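Local coordinates for protein importin-95 (Chaetomium thermophilum, PDB 4XRI) that probably carries cargo proteins into the nucleus as a flexible HEAT-repeat transport receptor of the importin-beta family, whose members typically bind a small GTPase, at residues Leu698-Ser703 against Asn708-Ala713; Gln741-Ile746 against Glu765-Ala770. The protein carries 2 engineered substitutions. All coordinates share one frame; numbering follows the deposited sequence.

Contact 1. Residues Leu698-Ser703 against Asn708-Ala713; sequences LGNLRS and NQFKPA
Asn700 and Asn708 meet amide to amide where helix 690-701 ends and the chain turns back toward helix 711-725, a short helix-to-helix connection of the kind that builds HEAT-repeat solenoids. The polar part centres on one side-chain nitrogen. Asn708 ND2 donates to Asn700 OD1 at 3.2 Å, with the two amide planes only 23° apart and the donor tilted modestly out of the carbonyl plane. Asn708 ND2 also lies 3.0 Å from Asn700 O, but there the N-H is badly aimed and the bond is weak. Asn700 offers both oxygens together because its CG swings to the side of its own carbonyl carbon (chi1 -172°).

The other end of the Asn708 amide serves its own segment. Asn708 OD1 accepts from Phe710 N at 2.9 Å, an Asx turn and a capping bond at the turn leading into the next helix, while Lys711 N bonds to Asn708 O within a type I turn. One amide thus ties the preceding helix to the turn and orders the turn itself, which should fix its rotation.

Van der Waals contacts flank this polar centre. The Asn700 amide stands perpendicular to the Phe710 ring, Asn700 ND2 3.6 Å from Phe710 CD2 and Asn700 OD1 3.5 Å from Phe710 CB. A face of that ring is covered within the same segment by Gln709 CG. On another flank Leu701 CD2 rests 3.8 Å from Lys711 CG and equally near Lys711 CE, as the lysine chain bends at chi3 (-74°).

Among the neighbouring helices, Cys668 of helix 665-682 packs on Asn700 and Phe710, Ile714 of helix 711-725 backs Asn700 and Leu701, and Tyr759 of helix 754-780 touches Lys711 and Pro712, its OH bonded to Asn708 O.

Contact 2. Residues Gln741-Ile746 against Glu765-Ala770; sequences QQAATI and EGIMDA
Ala743 and Ile767 bring the backbones of the two segments nearest, their CA atoms 7.4 Å apart, in helix-against-helix packing of the HEAT-repeat solenoid. Residues 765-770 run inside the long helix 754-780, whereas 741-746 include part of helix 730-743 and a type I turn from Ala743 to Ile746.

No hydrogen bond spans the gap; the contact is a single isoleucine against two alanines. Ile767 sends CG1 to the side of its backbone N (chi1 -55°), and the extended branch beyond puts CD1 against the opposing segment. Ile767 CD1 lies 3.6 Å from Ala743 CB. Ala744 CB is a looser neighbour, 4.3 Å from Ile767 CD1. Because alanine carries nothing beyond CB, the isoleucine also lies against main chain: Ile767 CD1 is 3.6 Å from Ala744 N. Leu715 of helix 711-725 touches both Ala743 and Ile767, and Leu797 of helix 791-802 touches both Ala744 and Ile767.

Within 741-746, Gln742 O holds two donors of one residue, Thr745 N at 3.1 Å and Thr745 OG1 at 2.7 Å, the hydroxyl lying in the carbonyl plane on a lone pair.

In the fold
The two contacts follow one another along the chain, their centres about 12 Å apart, and both are largely buried. Each joins consecutive helices, but contact 1 lies at a four-residue gap between its segments, while contact 2 meets helix 754-780 further along its length. Contact 1 combines an amide-amide hydrogen bond, a weak one to a backbone carbonyl near the helix end, and apolar contacts on its flanks. Contact 2 has no hydrogen bond across it, only methyl groups and main chain in van der Waals contact. Helix 711-725 relates them: its beginning belongs to contact 1, while its Leu715 packs against contact 2. A weak hydrogen bond from Lys711 NZ to Gln742 OE1 links the two directly, with Ile746 packing beside that lysine.

Contact 1. Residues Leu698-Ser703 against Asn708-Ala713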
loop_
_atom_site.group_PDB
_atom_site.type_symbol
_atom_site.label_atom_id
_atom_site.label_comp_id
_atom_site.label_asym_id
_atom_site.label_seq_id
_atom_site.Cartn_x
_atom_site.Cartn_y
_atom_site.Cartn_z
ATOM N N LEU A 698 -25.627 -10.887 12.434
ATOM C CA LEU A 698 -25.822 -10.310 13.760
ATOM C C LEU A 698 -24.833 -10.905 14.753
ATOM O O LEU A 698 -24.367 -10.224 15.662
ATOM C CB LEU A 698 -27.254 -10.538 14.247
ATOM C CG LEU A 698 -28.350 -9.785 13.491
ATOM C CD1 LEU A 698 -29.726 -10.272 13.915
ATOM C CD2 LEU A 698 -28.212 -8.286 13.706
ATOM N N GLY A 699 -24.524 -12.184 14.572
ATOM C CA GLY A 699 -23.551 -12.854 15.414
ATOM C C GLY A 699 -22.168 -12.249 15.267
ATOM O O GLY A 699 -21.428 -12.127 16.240
ATOM N N ASN A 700 -21.825 -11.868 14.041
ATOM C CA ASN A 700 -20.550 -11.222 13.758
ATOM C C ASN A 700 -20.446 -9.873 14.454
ATOM O O ASN A 700 -19.367 -9.463 14.883
ATOM C CB ASN A 700 -20.363 -11.041 12.250
ATOM C CG ASN A 700 -18.970 -10.562 11.885
ATOM O OD1 ASN A 700 -18.600 -9.414 12.145
ATOM N ND2 ASN A 700 -18.191 -11.440 11.269
ATOM N N LEU A 701 -21.579 -9.185 14.560
ATOM C CA LEU A 701 -21.613 -7.856 15.158
ATOM C C LEU A 701 -21.334 -7.903 16.655
ATOM O O LEU A 701 -20.922 -6.904 17.243
ATOM C CB LEU A 701 -22.962 -7.182 14.895
ATOM C CG LEU A 701 -23.216 -6.747 13.449
ATOM C CD1 LEU A 701 -24.553 -6.028 13.325
ATOM C CD2 LEU A 701 -22.080 -5.867 12.941
ATOM N N ARG A 702 -21.560 -9.056 17.278
ATOM C CA ARG A 702 -21.168 -9.229 18.674
ATOM C C ARG A 702 -19.662 -9.390 18.766
ATOM O O ARG A 702 -19.114 -10.433 18.422
ATOM C CB ARG A 702 -21.885 -10.420 19.309
ATOM C CG ARG A 702 -23.324 -10.105 19.626
ATOM C CD ARG A 702 -23.921 -10.997 20.690
ATOM N NE ARG A 702 -24.069 -12.370 20.228
ATOM C CZ ARG A 702 -24.888 -12.752 19.250
ATOM N NH1 ARG A 702 -25.641 -11.861 18.607
ATOM N NH2 ARG A 702 -24.940 -14.030 18.900
ATOM N N SER A 703 -19.004 -8.334 19.230
ATOM C CA SER A 703 -17.554 -8.248 19.184
ATOM C C SER A 703 -17.012 -7.474 20.377
ATOM O O SER A 703 -17.744 -6.741 21.041
ATOM C CB SER A 703 -17.108 -7.588 17.875
ATOM O OG SER A 703 -15.697 -7.487 17.802
ATOM N N ASN A 708 -15.288 -2.923 14.383
ATOM C CA ASN A 708 -15.461 -4.182 13.655
ATOM C C ASN A 708 -15.232 -4.017 12.164
ATOM O O ASN A 708 -15.981 -3.298 11.495
ATOM C CB ASN A 708 -16.873 -4.740 13.913
ATOM C CG ASN A 708 -17.055 -6.186 13.436
ATOM O OD1 ASN A 708 -16.381 -6.664 12.524
ATOM N ND2 ASN A 708 -17.984 -6.885 14.065
ATOM N N GLN A 709 -14.209 -4.700 11.654
ATOM C CA GLN A 709 -13.816 -4.554 10.262
ATOM C C GLN A 709 -14.891 -5.046 9.294
ATOM O O GLN A 709 -14.924 -4.635 8.134
ATOM C CB GLN A 709 -12.505 -5.299 10.005
ATOM C CG GLN A 709 -12.629 -6.817 9.992
ATOM C CD GLN A 709 -11.293 -7.514 9.838
ATOM O OE1 GLN A 709 -10.759 -7.626 8.735
ATOM N NE2 GLN A 709 -10.743 -7.980 10.951
ATOM N N PHE A 710 -15.771 -5.917 9.773
ATOM C CA PHE A 710 -16.786 -6.513 8.915
ATOM C C PHE A 710 -18.079 -5.704 8.883
ATOM O O PHE A 710 -18.911 -5.901 7.998
ATOM C CB PHE A 710 -17.102 -7.944 9.367
ATOM C CG PHE A 710 -15.900 -8.841 9.443
ATOM C CD1 PHE A 710 -15.259 -9.265 8.292
ATOM C CD2 PHE A 710 -15.422 -9.271 10.669
ATOM C CE1 PHE A 710 -14.154 -10.093 8.364
ATOM C CE2 PHE A 710 -14.319 -10.101 10.747
ATOM C CZ PHE A 710 -13.686 -10.512 9.592
ATOM N N LYS A 711 -18.244 -4.796 9.840
ATOM C CA LYS A 711 -19.520 -4.100 10.015
ATOM C C LYS A 711 -20.010 -3.301 8.789
ATOM O O LYS A 711 -21.181 -3.401 8.441
ATOM C CB LYS A 711 -19.455 -3.168 11.224
ATOM C CG LYS A 711 -20.810 -2.562 11.594
ATOM C CD LYS A 711 -20.744 -1.694 12.843
ATOM C CE LYS A 711 -20.618 -2.533 14.099
ATOM N NZ LYS A 711 -20.677 -1.698 15.323
ATOM N N PRO A 712 -19.126 -2.523 8.121
ATOM C CA PRO A 712 -19.623 -1.782 6.950
ATOM C C PRO A 712 -20.272 -2.668 5.887
ATOM O O PRO A 712 -21.339 -2.325 5.378
ATOM C CB PRO A 712 -18.355 -1.116 6.395
ATOM C CG PRO A 712 -17.483 -0.940 7.581
ATOM C CD PRO A 712 -17.731 -2.156 8.429
ATOM N N ALA A 713 -19.643 -3.793 5.567
ATOM C CA ALA A 713 -20.181 -4.710 4.566
ATOM C C ALA A 713 -21.421 -5.433 5.091
ATOM O O ALA A 713 -22.328 -5.766 4.329
ATOM C CB ALA A 713 -19.126 -5.710 4.142
HETATM O O HOH W 1 -19.647 -5.081 16.224
#

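Contact 2. Residues Gln741-Ile746 against Glu765-Ala770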
loop_
_atom_site.group_PDB
_atom_site.type_symbol
_atom_site.label_atom_id
_atom_site.label_comp_id
_atom_site.label_asym_id
_atom_site.label_seq_id
_atom_site.Cartn_x
_atom_site.Cartn_y
_atom_site.Cartn_z
ATOM N N GLN A 741 -28.446 2.779 14.371
ATOM C CA GLN A 741 -28.382 3.992 15.180
ATOM C C GLN A 741 -27.073 4.071 15.957
ATOM O O GLN A 741 -26.474 5.140 16.071
ATOM C CB GLN A 741 -29.572 4.059 16.141
ATOM C CG GLN A 741 -30.891 4.364 15.455
ATOM C CD GLN A 741 -32.084 4.248 16.386
ATOM O OE1 GLN A 741 -32.106 3.412 17.290
ATOM N NE2 GLN A 741 -33.083 5.097 16.173
ATOM N N GLN A 742 -26.628 2.933 16.481
ATOM C CA GLN A 742 -25.355 2.860 17.190
ATOM C C GLN A 742 -24.194 3.144 16.246
ATOM O O GLN A 742 -23.272 3.890 16.580
ATOM C CB GLN A 742 -25.180 1.486 17.841
ATOM C CG GLN A 742 -23.842 1.281 18.540
ATOM C CD GLN A 742 -22.866 0.447 17.724
ATOM O OE1 GLN A 742 -23.113 0.137 16.558
ATOM N NE2 GLN A 742 -21.750 0.076 18.344
ATOM N N ALA A 743 -24.257 2.541 15.063
ATOM C CA ALA A 743 -23.205 2.676 14.063
ATOM C C ALA A 743 -23.030 4.125 13.620
ATOM O O ALA A 743 -21.930 4.547 13.263
ATOM C CB ALA A 743 -23.507 1.789 12.862
ATOM N N ALA A 744 -24.119 4.883 13.654
ATOM C CA ALA A 744 -24.100 6.275 13.220
ATOM C C ALA A 744 -23.313 7.171 14.176
ATOM O O ALA A 744 -22.865 8.251 13.791
ATOM C CB ALA A 744 -25.519 6.794 13.068
ATOM N N THR A 745 -23.145 6.721 15.415
ATOM C CA THR A 745 -22.458 7.518 16.427
ATOM C C THR A 745 -20.951 7.272 16.418
ATOM O O THR A 745 -20.192 7.997 17.064
ATOM C CB THR A 745 -22.999 7.228 17.840
ATOM O OG1 THR A 745 -22.625 5.903 18.235
ATOM C CG2 THR A 745 -24.513 7.360 17.871
ATOM N N ILE A 746 -20.519 6.247 15.691
ATOM C CA ILE A 746 -19.097 5.938 15.601
ATOM C C ILE A 746 -18.385 6.932 14.687
ATOM O O ILE A 746 -18.710 7.050 13.506
ATOM C CB ILE A 746 -18.855 4.507 15.092
ATOM C CG1 ILE A 746 -19.393 3.492 16.103
ATOM C CG2 ILE A 746 -17.370 4.270 14.852
ATOM C CD1 ILE A 746 -19.178 2.050 15.702
ATOM N N GLU A 765 -21.500 4.515 4.558
ATOM C CA GLU A 765 -21.958 3.997 3.275
ATOM C C GLU A 765 -22.847 2.789 3.531
ATOM O O GLU A 765 -23.933 2.665 2.962
ATOM C CB GLU A 765 -20.782 3.608 2.374
ATOM C CG GLU A 765 -20.034 4.774 1.762
ATOM C CD GLU A 765 -18.890 4.317 0.877
ATOM O OE1 GLU A 765 -18.924 3.158 0.411
ATOM O OE2 GLU A 765 -17.953 5.113 0.653
ATOM N N GLY A 766 -22.368 1.906 4.402
ATOM C CA GLY A 766 -23.098 0.716 4.792
ATOM C C GLY A 766 -24.424 1.041 5.448
ATOM O O GLY A 766 -25.451 0.471 5.082
ATOM N N ILE A 767 -24.404 1.960 6.410
ATOM C CA ILE A 767 -25.622 2.371 7.104
ATOM C C ILE A 767 -26.668 2.900 6.131
ATOM O O ILE A 767 -27.837 2.518 6.185
ATOM C CB ILE A 767 -25.354 3.467 8.154
ATOM C CG1 ILE A 767 -24.283 3.027 9.151
ATOM C CG2 ILE A 767 -26.641 3.811 8.879
ATOM C CD1 ILE A 767 -23.896 4.109 10.139
ATOM N N MET A 768 -26.232 3.777 5.235
ATOM C CA MET A 768 -27.130 4.399 4.269
ATOM C C MET A 768 -27.719 3.369 3.312
ATOM O O MET A 768 -28.898 3.435 2.968
ATOM C CB MET A 768 -26.395 5.487 3.488
ATOM C CG MET A 768 -27.290 6.604 2.995
ATOM S SD MET A 768 -28.252 7.357 4.315
ATOM C CE MET A 768 -26.969 7.792 5.475
ATOM N N ASP A 769 -26.894 2.415 2.892
ATOM C CA ASP A 769 -27.367 1.310 2.066
ATOM C C ASP A 769 -28.424 0.510 2.820
ATOM O O ASP A 769 -29.444 0.123 2.251
ATOM C CB ASP A 769 -26.210 0.397 1.652
ATOM C CG ASP A 769 -25.251 1.069 0.687
ATOM O OD1 ASP A 769 -25.626 2.097 0.085
ATOM O OD2 ASP A 769 -24.124 0.561 0.525
ATOM N N ALA A 770 -28.164 0.269 4.102
ATOM C CA ALA A 770 -29.083 -0.473 4.956
ATOM C C ALA A 770 -30.434 0.224 5.030
ATOM O O ALA A 770 -31.467 -0.386 4.752
ATOM C CB ALA A 770 -28.495 -0.646 6.350
#